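Diaminopimelate decarboxylase (Psychromonas ingrahamii, PDB 4XG1) probably catalyses the pyridoxal-phosphate-dependent decarboxylation of meso-diaminopimelate to L-lysine, the closing step of the diaminopimelate route to lysine. Local coordinates at residues S103-T108 / N170-E175; S129-I134 / A145-R150; P153-G158 / T165-N170; K217-I222 / I261-G266. All blocks are in the same frame, centred on the assembly; numbering follows the deposited sequence.

Contact 1 of 4, residues S103-T108 / N170-E175; sequences SGVGKT and NKFGIE
V105 carries the contact from the side of 103-108. Its CG1 comes obliquely to the F172 ring, 3.6 Å from F172 CD1, and also lies 3.7 Å from K171 O; its other methyl, CG2, is 4.1 Å from K171 CD. The valine crosses both side chains at about a right angle. K171 places its CG over one face of the F172 ring: held between its backbone N and carbonyl carbon (chi1 70°), that CG sits 3.8 Å above the ring plane, over its centre. Beyond CG the lysine runs extended to D352 and G345 of the second subunit. This is the mouth of the TIM barrel: 103-108 follows strand 100-102, the other segment leads into strand 174-175, S103 touches the bound pyridoxal-lysine adduct, and the F172 side chain stands about 6 Å from it. Further out, each segment is braced from within. An Asx turn joins F172 N to N170 OD1 at 3.0 Å, the donor lying 46° out of the carbonyl plane. In 103-108, K107 NZ reaches a lone pair of G104 O at 2.8 Å, in the carbonyl plane, while also salt-bridged to E130 and bonded to N124 O.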
loop_
_atom_site.group_PDB
_atom_site.type_symbol
_atom_site.label_atom_id
_atom_site.label_comp_id
_atom_site.label_asym_id
_atom_site.label_seq_id
_atom_site.Cartn_x
_atom_site.Cartn_y
_atom_site.Cartn_z
ATOM N N SER B 103 15.543 -13.175 -4.966
ATOM C CA SER B 103 16.094 -11.805 -4.863
ATOM C C SER B 103 15.711 -11.142 -3.534
ATOM O O SER B 103 14.903 -11.672 -2.782
ATOM C CB SER B 103 15.588 -10.944 -6.020
ATOM O OG SER B 103 15.497 -11.668 -7.252
ATOM N N GLY B 104 16.342 -10.031 -3.200
ATOM C CA GLY B 104 15.957 -9.271 -2.005
ATOM C C GLY B 104 17.102 -8.844 -1.106
ATOM O O GLY B 104 17.958 -9.634 -0.789
ATOM N N VAL B 105 17.127 -7.573 -0.708
ATOM C CA VAL B 105 18.211 -7.057 0.121
ATOM C C VAL B 105 18.101 -7.419 1.570
ATOM O O VAL B 105 19.025 -7.147 2.317
ATOM C CB VAL B 105 18.317 -5.505 0.117
ATOM C CG1 VAL B 105 18.777 -4.969 -1.211
ATOM C CG2 VAL B 105 16.992 -4.849 0.509
ATOM N N GLY B 106 16.964 -7.943 2.006
ATOM C CA GLY B 106 16.709 -8.086 3.448
ATOM C C GLY B 106 16.305 -9.469 3.859
ATOM O O GLY B 106 15.526 -9.649 4.803
ATOM N N LYS B 107 16.831 -10.467 3.183
ATOM C CA LYS B 107 16.443 -11.871 3.453
ATOM C C LYS B 107 16.771 -12.247 4.895
ATOM O O LYS B 107 17.901 -12.044 5.335
ATOM C CB LYS B 107 17.203 -12.806 2.521
ATOM C CG LYS B 107 16.993 -12.541 1.041
ATOM C CD LYS B 107 17.731 -13.559 0.209
ATOM C CE LYS B 107 17.738 -13.234 -1.272
ATOM N NZ LYS B 107 18.738 -12.194 -1.639
ATOM N N THR B 108 15.797 -12.775 5.625
ATOM C CA THR B 108 16.030 -13.299 7.006
ATOM C C THR B 108 16.535 -14.745 7.012
ATOM O O THR B 108 16.418 -15.486 6.013
ATOM C CB THR B 108 14.752 -13.309 7.861
ATOM O OG1 THR B 108 13.824 -14.276 7.342
ATOM C CG2 THR B 108 14.133 -11.971 7.885
ATOM N N ASN B 170 21.125 3.736 -4.768
ATOM C CA ASN B 170 20.039 3.004 -4.188
ATOM C C ASN B 170 20.535 1.787 -3.435
ATOM O O ASN B 170 21.670 1.357 -3.596
ATOM C CB ASN B 170 19.018 2.686 -5.271
ATOM C CG ASN B 170 19.432 1.524 -6.180
ATOM O OD1 ASN B 170 20.305 0.692 -5.856
ATOM N ND2 ASN B 170 18.843 1.506 -7.378
ATOM N N LYS B 171 19.673 1.254 -2.602
ATOM C CA LYS B 171 20.014 0.165 -1.727
ATOM C C LYS B 171 20.449 -1.184 -2.374
ATOM O O LYS B 171 20.997 -2.033 -1.697
ATOM C CB LYS B 171 18.848 -0.087 -0.753
ATOM C CG LYS B 171 17.596 -0.670 -1.355
ATOM C CD LYS B 171 16.514 -0.809 -0.302
ATOM C CE LYS B 171 15.183 -1.244 -0.899
ATOM N NZ LYS B 171 14.146 -1.441 0.139
ATOM N N PHE B 172 20.208 -1.358 -3.669
ATOM C CA PHE B 172 20.426 -2.639 -4.346
ATOM C C PHE B 172 21.848 -2.889 -4.863
ATOM O O PHE B 172 22.515 -2.008 -5.384
ATOM C CB PHE B 172 19.445 -2.799 -5.518
ATOM C CG PHE B 172 18.030 -2.624 -5.117
ATOM C CD1 PHE B 172 17.447 -3.490 -4.208
ATOM C CD2 PHE B 172 17.287 -1.551 -5.576
ATOM C CE1 PHE B 172 16.140 -3.316 -3.797
ATOM C CE2 PHE B 172 15.985 -1.358 -5.155
ATOM C CZ PHE B 172 15.409 -2.237 -4.241
ATOM N N GLY B 173 22.280 -4.123 -4.711
ATOM C CA GLY B 173 23.399 -4.650 -5.475
ATOM C C GLY B 173 24.758 -4.309 -4.975
ATOM O O GLY B 173 24.913 -3.572 -4.026
ATOM N N ILE B 174 25.742 -4.897 -5.630
ATOM C CA ILE B 174 27.140 -4.610 -5.376
ATOM C C ILE B 174 27.663 -3.904 -6.603
ATOM O O ILE B 174 27.416 -4.314 -7.754
ATOM C CB ILE B 174 27.933 -5.887 -5.183
ATOM C CG1 ILE B 174 27.341 -6.740 -4.047
ATOM C CG2 ILE B 174 29.408 -5.570 -4.935
ATOM C CD1 ILE B 174 27.480 -6.137 -2.681
ATOM N N GLU B 175 28.357 -2.812 -6.366
ATOM C CA GLU B 175 28.943 -2.060 -7.462
ATOM C C GLU B 175 30.030 -2.907 -8.145
ATOM O O GLU B 175 30.805 -3.601 -7.506
ATOM C CB GLU B 175 29.399 -0.667 -7.000
ATOM C CG GLU B 175 30.526 -0.669 -6.003
ATOM C CD GLU B 175 31.100 0.721 -5.792
ATOM O OE1 GLU B 175 30.396 1.705 -6.081
ATOM O OE2 GLU B 175 32.270 0.820 -5.356
#

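Contact 2 of 4, residues S129-I134 / A145-R150; sequences SELYRI and APISIR
The backbone N of I134 bonds to E130 O at 2.9 Å, within the helix whose I134 faces A145. The contact packs the helix of a beta-alpha-beta crossover on its second strand; strand 122-125, helix 128-140 and strand 145-152 form one step of the TIM barrel. The helix runs back against the strand, 166° between their directions, with 10.6 Å between the axes. The space is filled here by L131 and I134 from the helix and by the alternate strand residues A145, I147 and I149; P146 and S148 point away from the helix, S148 packing on C122 and N124 of the neighbouring strand. The two layers come closest at the start of the strand: I134 CG2, the branch anti to the backbone N, lies 3.5 Å from A145 CB. One turn earlier in the helix, L131 CD2 faces the two CD1 methyls of I147 and I149. L192 of strand 192-198 touches both L131 and I134, and I112 of helix 109-117 packs on I134, so the apolar layer continues onto that strand and that helix. On another flank of helix 128-140, R133 forms a salt bridge with E291 of the second subunit. L131 CD2 is 4.2 Å from I147 CD1 and 4.1 Å from I149 CD1, and the leucine crosses the I149 side chain at about a right angle.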
loop_
_atom_site.group_PDB
_atom_site.type_symbol
_atom_site.label_atom_id
_atom_site.label_comp_id
_atom_site.label_asym_id
_atom_site.label_seq_id
_atom_site.Cartn_x
_atom_site.Cartn_y
_atom_site.Cartn_z
ATOM N N SER B 129 27.326 -8.667 4.021
ATOM C CA SER B 129 26.692 -9.204 5.222
ATOM C C SER B 129 25.804 -10.401 4.914
ATOM O O SER B 129 25.735 -11.344 5.696
ATOM C CB SER B 129 25.851 -8.161 5.893
ATOM O OG SER B 129 26.529 -7.560 6.967
ATOM N N GLU B 130 25.135 -10.365 3.761
ATOM C CA GLU B 130 24.147 -11.388 3.402
ATOM C C GLU B 130 24.830 -12.707 3.050
ATOM O O GLU B 130 24.333 -13.773 3.423
ATOM C CB GLU B 130 23.253 -10.919 2.229
ATOM C CG GLU B 130 22.160 -11.903 1.799
ATOM C CD GLU B 130 21.560 -11.586 0.427
ATOM O OE1 GLU B 130 21.624 -10.406 -0.047
ATOM O OE2 GLU B 130 20.940 -12.491 -0.170
ATOM N N LEU B 131 25.954 -12.622 2.328
ATOM C CA LEU B 131 26.801 -13.788 2.092
ATOM C C LEU B 131 27.087 -14.528 3.394
ATOM O O LEU B 131 26.942 -15.723 3.462
ATOM C CB LEU B 131 28.112 -13.405 1.447
ATOM C CG LEU B 131 28.097 -13.062 -0.026
ATOM C CD1 LEU B 131 29.481 -12.597 -0.411
ATOM C CD2 LEU B 131 27.704 -14.191 -0.928
ATOM N N TYR B 132 27.500 -13.818 4.422
ATOM C CA TYR B 132 27.857 -14.480 5.673
ATOM C C TYR B 132 26.642 -15.139 6.274
ATOM O O TYR B 132 26.739 -16.213 6.858
ATOM C CB TYR B 132 28.521 -13.499 6.668
ATOM C CG TYR B 132 29.901 -13.021 6.190
ATOM C CD1 TYR B 132 30.944 -13.936 5.978
ATOM C CD2 TYR B 132 30.157 -11.670 5.918
ATOM C CE1 TYR B 132 32.189 -13.523 5.516
ATOM C CE2 TYR B 132 31.406 -11.250 5.457
ATOM C CZ TYR B 132 32.411 -12.186 5.255
ATOM O OH TYR B 132 33.646 -11.788 4.818
ATOM N N ARG B 133 25.497 -14.477 6.168
ATOM C CA ARG B 133 24.291 -14.993 6.764
ATOM C C ARG B 133 23.894 -16.284 6.061
ATOM O O ARG B 133 23.524 -17.257 6.696
ATOM C CB ARG B 133 23.173 -13.974 6.684
ATOM C CG ARG B 133 21.864 -14.536 7.208
ATOM C CD ARG B 133 20.756 -13.506 7.248
ATOM N NE ARG B 133 20.936 -12.569 8.332
ATOM C CZ ARG B 133 20.080 -11.609 8.638
ATOM N NH1 ARG B 133 18.990 -11.455 7.937
ATOM N NH2 ARG B 133 20.315 -10.819 9.655
ATOM N N ILE B 134 23.976 -16.284 4.745
ATOM C CA ILE B 134 23.551 -17.430 4.000
ATOM C C ILE B 134 24.464 -18.576 4.348
ATOM O O ILE B 134 24.004 -19.658 4.723
ATOM C CB ILE B 134 23.582 -17.177 2.493
ATOM C CG1 ILE B 134 22.487 -16.170 2.133
ATOM C CG2 ILE B 134 23.365 -18.472 1.716
ATOM C CD1 ILE B 134 22.444 -15.785 0.668
ATOM N N ALA B 145 24.764 -23.591 -0.511
ATOM C CA ALA B 145 23.795 -22.599 -1.006
ATOM C C ALA B 145 24.208 -22.056 -2.327
ATOM O O ALA B 145 25.258 -21.491 -2.420
ATOM C CB ALA B 145 23.680 -21.471 0.001
ATOM N N PRO B 146 23.394 -22.233 -3.365
ATOM C CA PRO B 146 23.758 -21.715 -4.670
ATOM C C PRO B 146 23.541 -20.219 -4.718
ATOM O O PRO B 146 22.522 -19.742 -4.236
ATOM C CB PRO B 146 22.795 -22.427 -5.638
ATOM C CG PRO B 146 21.642 -22.813 -4.817
ATOM C CD PRO B 146 22.139 -22.999 -3.406
ATOM N N ILE B 147 24.475 -19.472 -5.294
ATOM C CA ILE B 147 24.417 -18.007 -5.210
ATOM C C ILE B 147 24.909 -17.285 -6.447
ATOM O O ILE B 147 25.836 -17.754 -7.109
ATOM C CB ILE B 147 25.177 -17.474 -4.007
ATOM C CG1 ILE B 147 26.685 -17.625 -4.200
ATOM C CG2 ILE B 147 24.745 -18.137 -2.721
ATOM C CD1 ILE B 147 27.363 -16.315 -4.546
ATOM N N SER B 148 24.226 -16.198 -6.799
ATOM C CA SER B 148 24.768 -15.175 -7.664
ATOM C C SER B 148 24.952 -13.933 -6.835
ATOM O O SER B 148 24.456 -13.827 -5.712
ATOM C CB SER B 148 23.870 -14.825 -8.817
ATOM O OG SER B 148 23.329 -15.970 -9.426
ATOM N N ILE B 149 25.671 -12.977 -7.399
ATOM C CA ILE B 149 25.760 -11.679 -6.807
ATOM C C ILE B 149 25.009 -10.772 -7.718
ATOM O O ILE B 149 25.154 -10.843 -8.935
ATOM C CB ILE B 149 27.191 -11.181 -6.699
ATOM C CG1 ILE B 149 28.103 -12.238 -6.040
ATOM C CG2 ILE B 149 27.252 -9.868 -5.900
ATOM C CD1 ILE B 149 27.911 -12.369 -4.556
ATOM N N ARG B 150 24.166 -9.939 -7.127
ATOM C CA ARG B 150 23.522 -8.862 -7.874
ATOM C C ARG B 150 24.544 -7.717 -8.057
ATOM O O ARG B 150 25.007 -7.099 -7.075
ATOM C CB ARG B 150 22.283 -8.339 -7.162
ATOM C CG ARG B 150 21.491 -7.351 -8.009
ATOM C CD ARG B 150 20.299 -6.791 -7.242
ATOM N NE ARG B 150 19.597 -5.807 -8.026
ATOM C CZ ARG B 150 18.446 -5.262 -7.692
ATOM N NH1 ARG B 150 17.818 -5.630 -6.603
ATOM N NH2 ARG B 150 17.920 -4.347 -8.481
#

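Contact 3 of 4, residues P153-G158 / T165-N170; sequences PNIDAG and TGLKEN
An inverse gamma turn centred on N154, in the loop that leaves the C-terminal end of a TIM-barrel strand, turns P153 and I155 so that both meet L167 of the following helix. The turn is closed by a weak bond, I155 N to P153 O at 3.0 Å. One methyl of the leucine does nearly all the touching: L167 CD1 lies 3.4 Å from P153 O, 4.1 Å from the ring atom P153 CD and 3.9 Å from I155 CG1. It thus comes up against the same carbonyl that the turn uses. The leucine crosses the proline ring at about a right angle and meets the isoleucine at a slant. Its CG lies beside its own backbone N (chi1 -77°) and chi2 is extended at 176°, which carries CD1 forward from the helix surface to the loop. The I155 branch that answers it, CG1, also sits beside its backbone N. All three residues are buried, although the later part of the loop, from D156 to G158, is exposed. Polar bonds tie the loop to both helices: S164 OG to I155 O, and D156 N to E213 OE2. The L167 side chain is about 10 Å from the bound pyridoxal-lysine adduct, near the active-site end of the barrel. The loop packs against two helices: helix 161-169 presents L167 to it, helix 209-227 presents A214 to both P153 and I155, and strand 145-152 delivers the chain into P153.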
loop_
_atom_site.group_PDB
_atom_site.type_symbol
_atom_site.label_atom_id
_atom_site.label_comp_id
_atom_site.label_asym_id
_atom_site.label_seq_id
_atom_site.Cartn_x
_atom_site.Cartn_y
_atom_site.Cartn_z
ATOM N N PRO B 153 26.238 -2.812 -12.858
ATOM C CA PRO B 153 27.162 -2.328 -13.858
ATOM C C PRO B 153 27.305 -0.821 -13.921
ATOM O O PRO B 153 26.431 -0.065 -13.499
ATOM C CB PRO B 153 26.590 -2.852 -15.163
ATOM C CG PRO B 153 25.239 -3.419 -14.860
ATOM C CD PRO B 153 24.915 -3.153 -13.431
ATOM N N ASN B 154 28.375 -0.409 -14.563
ATOM C CA ASN B 154 28.757 0.954 -14.675
ATOM C C ASN B 154 28.165 1.321 -16.003
ATOM O O ASN B 154 28.860 1.406 -17.022
ATOM C CB ASN B 154 30.288 1.071 -14.716
ATOM C CG ASN B 154 30.946 0.059 -15.673
ATOM O OD1 ASN B 154 31.320 0.446 -16.774
ATOM N ND2 ASN B 154 31.091 -1.232 -15.270
ATOM N N ILE B 155 26.849 1.476 -16.012
ATOM C CA ILE B 155 26.160 2.018 -17.167
ATOM C C ILE B 155 26.622 3.480 -17.361
ATOM O O ILE B 155 26.808 4.226 -16.386
ATOM C CB ILE B 155 24.645 1.935 -16.941
ATOM C CG1 ILE B 155 24.216 0.446 -16.833
ATOM C CG2 ILE B 155 23.847 2.729 -17.988
ATOM C CD1 ILE B 155 24.809 -0.532 -17.854
ATOM N N ASP B 156 26.830 3.871 -18.617
ATOM C CA ASP B 156 27.177 5.235 -18.989
ATOM C C ASP B 156 26.056 6.264 -18.720
ATOM O O ASP B 156 24.958 6.236 -19.327
ATOM C CB ASP B 156 27.575 5.230 -20.455
ATOM C CG ASP B 156 27.910 6.603 -20.984
ATOM O OD1 ASP B 156 28.677 7.346 -20.322
ATOM O OD2 ASP B 156 27.390 6.934 -22.064
ATOM N N ALA B 157 26.385 7.245 -17.875
ATOM C CA ALA B 157 25.406 8.182 -17.341
ATOM C C ALA B 157 25.034 9.179 -18.367
ATOM O O ALA B 157 23.899 9.566 -18.485
ATOM C CB ALA B 157 25.961 8.887 -16.130
ATOM N N GLY B 158 25.988 9.583 -19.166
ATOM C CA GLY B 158 25.694 10.479 -20.288
ATOM C C GLY B 158 24.775 9.904 -21.341
ATOM O O GLY B 158 24.248 10.643 -22.162
ATOM N N THR B 165 22.054 6.625 -12.244
ATOM C CA THR B 165 22.175 7.221 -10.923
ATOM C C THR B 165 21.359 6.391 -9.967
ATOM O O THR B 165 21.756 6.220 -8.808
ATOM C CB THR B 165 21.803 8.709 -10.895
ATOM O OG1 THR B 165 20.435 8.859 -11.252
ATOM C CG2 THR B 165 22.681 9.515 -11.885
ATOM N N GLY B 166 20.268 5.808 -10.477
ATOM C CA GLY B 166 19.454 4.856 -9.693
ATOM C C GLY B 166 20.340 3.744 -9.173
ATOM O O GLY B 166 20.341 3.484 -7.987
ATOM N N LEU B 167 21.115 3.119 -10.060
ATOM C CA LEU B 167 22.094 2.114 -9.688
ATOM C C LEU B 167 23.023 2.617 -8.587
ATOM O O LEU B 167 23.178 1.970 -7.538
ATOM C CB LEU B 167 22.925 1.693 -10.921
ATOM C CG LEU B 167 22.186 0.729 -11.885
ATOM C CD1 LEU B 167 23.065 0.473 -13.087
ATOM C CD2 LEU B 167 21.728 -0.586 -11.243
ATOM N N LYS B 168 23.612 3.791 -8.802
ATOM C CA LYS B 168 24.497 4.386 -7.776
ATOM C C LYS B 168 23.854 4.782 -6.455
ATOM O O LYS B 168 24.412 4.470 -5.433
ATOM C CB LYS B 168 25.253 5.599 -8.308
ATOM C CG LYS B 168 26.595 5.239 -8.945
ATOM C CD LYS B 168 26.482 4.804 -10.408
ATOM C CE LYS B 168 27.488 5.561 -11.284
ATOM N NZ LYS B 168 28.899 5.244 -10.907
ATOM N N GLU B 169 22.711 5.463 -6.478
ATOM C CA GLU B 169 22.055 5.970 -5.258
ATOM C C GLU B 169 21.255 4.989 -4.398
ATOM O O GLU B 169 20.660 5.407 -3.396
ATOM C CB GLU B 169 21.035 7.097 -5.585
ATOM C CG GLU B 169 21.538 8.254 -6.435
ATOM C CD GLU B 169 22.623 9.111 -5.788
ATOM O OE1 GLU B 169 22.470 9.507 -4.608
ATOM O OE2 GLU B 169 23.637 9.420 -6.471
ATOM N N ASN B 170 21.125 3.736 -4.768
ATOM C CA ASN B 170 20.039 3.004 -4.188
ATOM C C ASN B 170 20.535 1.787 -3.435
ATOM O O ASN B 170 21.670 1.357 -3.596
ATOM C CB ASN B 170 19.018 2.686 -5.271
ATOM C CG ASN B 170 19.432 1.524 -6.180
ATOM O OD1 ASN B 170 20.305 0.692 -5.856
ATOM N ND2 ASN B 170 18.843 1.506 -7.378
#

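Contact 4 of 4, residues K217-I222 / I261-G266; sequences KLLILI and INRMAG
The guanidinium of R263 is the flat group of this contact, and the methyl L219 CD1 approaches it obliquely, 3.7 Å from R263 NH2. The leucine and the arginine lie alongside, running in opposing senses. R263 gets there by bending at chi2 (-52°) and chi3 (-71°), which folds it back toward helix 209-227, where its NE forms a salt bridge with D216 and its chain packs on I212 and L215. The other methyl of the leucine, CD2, stands 4.4 Å from M264 CE, a loose apolar touch. L219 therefore lies with one branch toward a charged group and the other toward a thioether. Helix 253-262 runs into a type I turn from N262 to A265, tied by A265 N to N262 O at 2.7 Å, and A265 then leaves helical geometry with a positive phi of 57°. The turn places R263 and M264 side by side against the neighbouring helix, on the outer layer of the TIM barrel and away from the annotated sites. The chemistry is divided: L219 gives the arginine plain van der Waals contact, while the charge is met by D216, three residues earlier on the same helix, which would hold the guanidinium beside the leucine.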
loop_
_atom_site.group_PDB
_atom_site.type_symbol
_atom_site.label_atom_id
_atom_site.label_comp_id
_atom_site.label_asym_id
_atom_site.label_seq_id
_atom_site.Cartn_x
_atom_site.Cartn_y
_atom_site.Cartn_z
ATOM N N LYS B 217 28.803 -5.415 -19.940
ATOM C CA LYS B 217 29.712 -5.246 -18.798
ATOM C C LYS B 217 29.713 -6.411 -17.895
ATOM O O LYS B 217 30.677 -6.630 -17.160
ATOM C CB LYS B 217 29.336 -4.029 -17.992
ATOM C CG LYS B 217 29.024 -2.900 -18.968
ATOM C CD LYS B 217 30.081 -1.848 -18.888
ATOM C CE LYS B 217 29.519 -0.623 -19.544
ATOM N NZ LYS B 217 30.456 0.507 -19.414
ATOM N N LEU B 218 28.621 -7.151 -17.901
ATOM C CA LEU B 218 28.560 -8.369 -17.104
ATOM C C LEU B 218 29.311 -9.545 -17.781
ATOM O O LEU B 218 29.929 -10.354 -17.080
ATOM C CB LEU B 218 27.101 -8.760 -16.798
ATOM C CG LEU B 218 26.300 -7.765 -15.957
ATOM C CD1 LEU B 218 24.833 -8.165 -15.905
ATOM C CD2 LEU B 218 26.833 -7.587 -14.551
ATOM N N LEU B 219 29.290 -9.596 -19.110
ATOM C CA LEU B 219 30.086 -10.587 -19.850
ATOM C C LEU B 219 31.570 -10.368 -19.631
ATOM O O LEU B 219 32.291 -11.284 -19.255
ATOM C CB LEU B 219 29.782 -10.550 -21.330
ATOM C CG LEU B 219 28.348 -10.953 -21.674
ATOM C CD1 LEU B 219 28.062 -10.817 -23.154
ATOM C CD2 LEU B 219 28.068 -12.374 -21.214
ATOM N N ILE B 220 32.003 -9.125 -19.782
ATOM C CA ILE B 220 33.357 -8.733 -19.411
ATOM C C ILE B 220 33.679 -9.257 -18.035
ATOM O O ILE B 220 34.756 -9.854 -17.821
ATOM C CB ILE B 220 33.519 -7.192 -19.445
ATOM C CG1 ILE B 220 33.576 -6.711 -20.879
ATOM C CG2 ILE B 220 34.758 -6.732 -18.687
ATOM C CD1 ILE B 220 33.248 -5.233 -21.028
ATOM N N LEU B 221 32.785 -9.019 -17.084
ATOM C CA LEU B 221 33.034 -9.459 -15.696
ATOM C C LEU B 221 33.106 -10.981 -15.586
ATOM O O LEU B 221 33.860 -11.511 -14.764
ATOM C CB LEU B 221 31.938 -8.950 -14.742
ATOM C CG LEU B 221 31.888 -9.585 -13.344
ATOM C CD1 LEU B 221 33.158 -9.293 -12.567
ATOM C CD2 LEU B 221 30.691 -9.098 -12.532
ATOM N N ILE B 222 32.261 -11.671 -16.352
ATOM C CA ILE B 222 32.246 -13.115 -16.292
ATOM C C ILE B 222 33.599 -13.658 -16.713
ATOM O O ILE B 222 34.214 -14.471 -15.993
ATOM C CB ILE B 222 31.167 -13.689 -17.203
ATOM C CG1 ILE B 222 29.811 -13.576 -16.496
ATOM C CG2 ILE B 222 31.500 -15.140 -17.550
ATOM C CD1 ILE B 222 28.628 -13.771 -17.412
ATOM N N ILE B 261 19.953 -12.020 -27.390
ATOM C CA ILE B 261 20.424 -13.315 -27.880
ATOM C C ILE B 261 21.504 -13.108 -28.933
ATOM O O ILE B 261 22.594 -13.685 -28.806
ATOM C CB ILE B 261 19.271 -14.111 -28.499
ATOM C CG1 ILE B 261 18.218 -14.279 -27.422
ATOM C CG2 ILE B 261 19.772 -15.420 -29.132
ATOM C CD1 ILE B 261 18.174 -15.645 -26.803
ATOM N N ASN B 262 21.213 -12.240 -29.907
ATOM C CA ASN B 262 22.204 -11.812 -30.897
ATOM C C ASN B 262 23.505 -11.472 -30.156
ATOM O O ASN B 262 24.570 -12.061 -30.455
ATOM C CB ASN B 262 21.728 -10.628 -31.751
ATOM C CG ASN B 262 20.520 -10.965 -32.631
ATOM O OD1 ASN B 262 20.211 -12.129 -32.853
ATOM N ND2 ASN B 262 19.838 -9.937 -33.142
ATOM N N ARG B 263 23.428 -10.615 -29.132
ATOM C CA ARG B 263 24.669 -10.288 -28.326
ATOM C C ARG B 263 25.378 -11.479 -27.687
ATOM O O ARG B 263 26.543 -11.382 -27.263
ATOM C CB ARG B 263 24.420 -9.241 -27.209
ATOM C CG ARG B 263 24.816 -7.812 -27.511
ATOM C CD ARG B 263 26.247 -7.617 -28.019
ATOM N NE ARG B 263 27.287 -7.828 -27.013
ATOM C CZ ARG B 263 28.323 -8.679 -27.061
ATOM N NH1 ARG B 263 28.539 -9.483 -28.096
ATOM N NH2 ARG B 263 29.185 -8.721 -26.034
ATOM N N MET B 264 24.669 -12.589 -27.556
ATOM C CA MET B 264 25.238 -13.842 -27.003
ATOM C C MET B 264 26.011 -14.621 -28.053
ATOM O O MET B 264 26.592 -15.682 -27.744
ATOM C CB MET B 264 24.147 -14.767 -26.484
ATOM C CG MET B 264 23.497 -14.317 -25.205
ATOM S SD MET B 264 24.656 -13.707 -23.947
ATOM C CE MET B 264 25.183 -15.130 -23.021
ATOM N N ALA B 265 25.945 -14.131 -29.290
ATOM C CA ALA B 265 27.028 -14.306 -30.255
ATOM C C ALA B 265 27.339 -15.780 -30.450
ATOM O O ALA B 265 26.594 -16.464 -31.139
ATOM C CB ALA B 265 28.277 -13.521 -29.802
ATOM N N GLY B 266 28.412 -16.262 -29.817
ATOM C CA GLY B 266 28.700 -17.694 -29.729
ATOM C C GLY B 266 29.097 -18.040 -28.314
ATOM O O GLY B 266 30.264 -18.319 -28.047
#

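In the fold
All four contacts belong to the TIM-barrel domain. The touching residues of contacts 1 to 3 are all buried; contact 4 is nearer the surface, with R263 partly exposed. Contact 1, by the cofactor and the second subunit, mixes apolar touch with polar bracing; contact 2, wholly aliphatic, fills the layer between helix and strand; contact 3 is apolar too but also meets a backbone carbonyl. Strands 174-175 and 145-152 are sheet neighbours, I174 N probably hydrogen-bonded to R150 O. Contact 3 continues from strand 145-152 and shares N170 with contact 1. Contact 4 pairs helix 209-227 with the turn after helix 253-262, yet K217 NZ is probably hydrogen-bonded to N154 OD1 of contact 3.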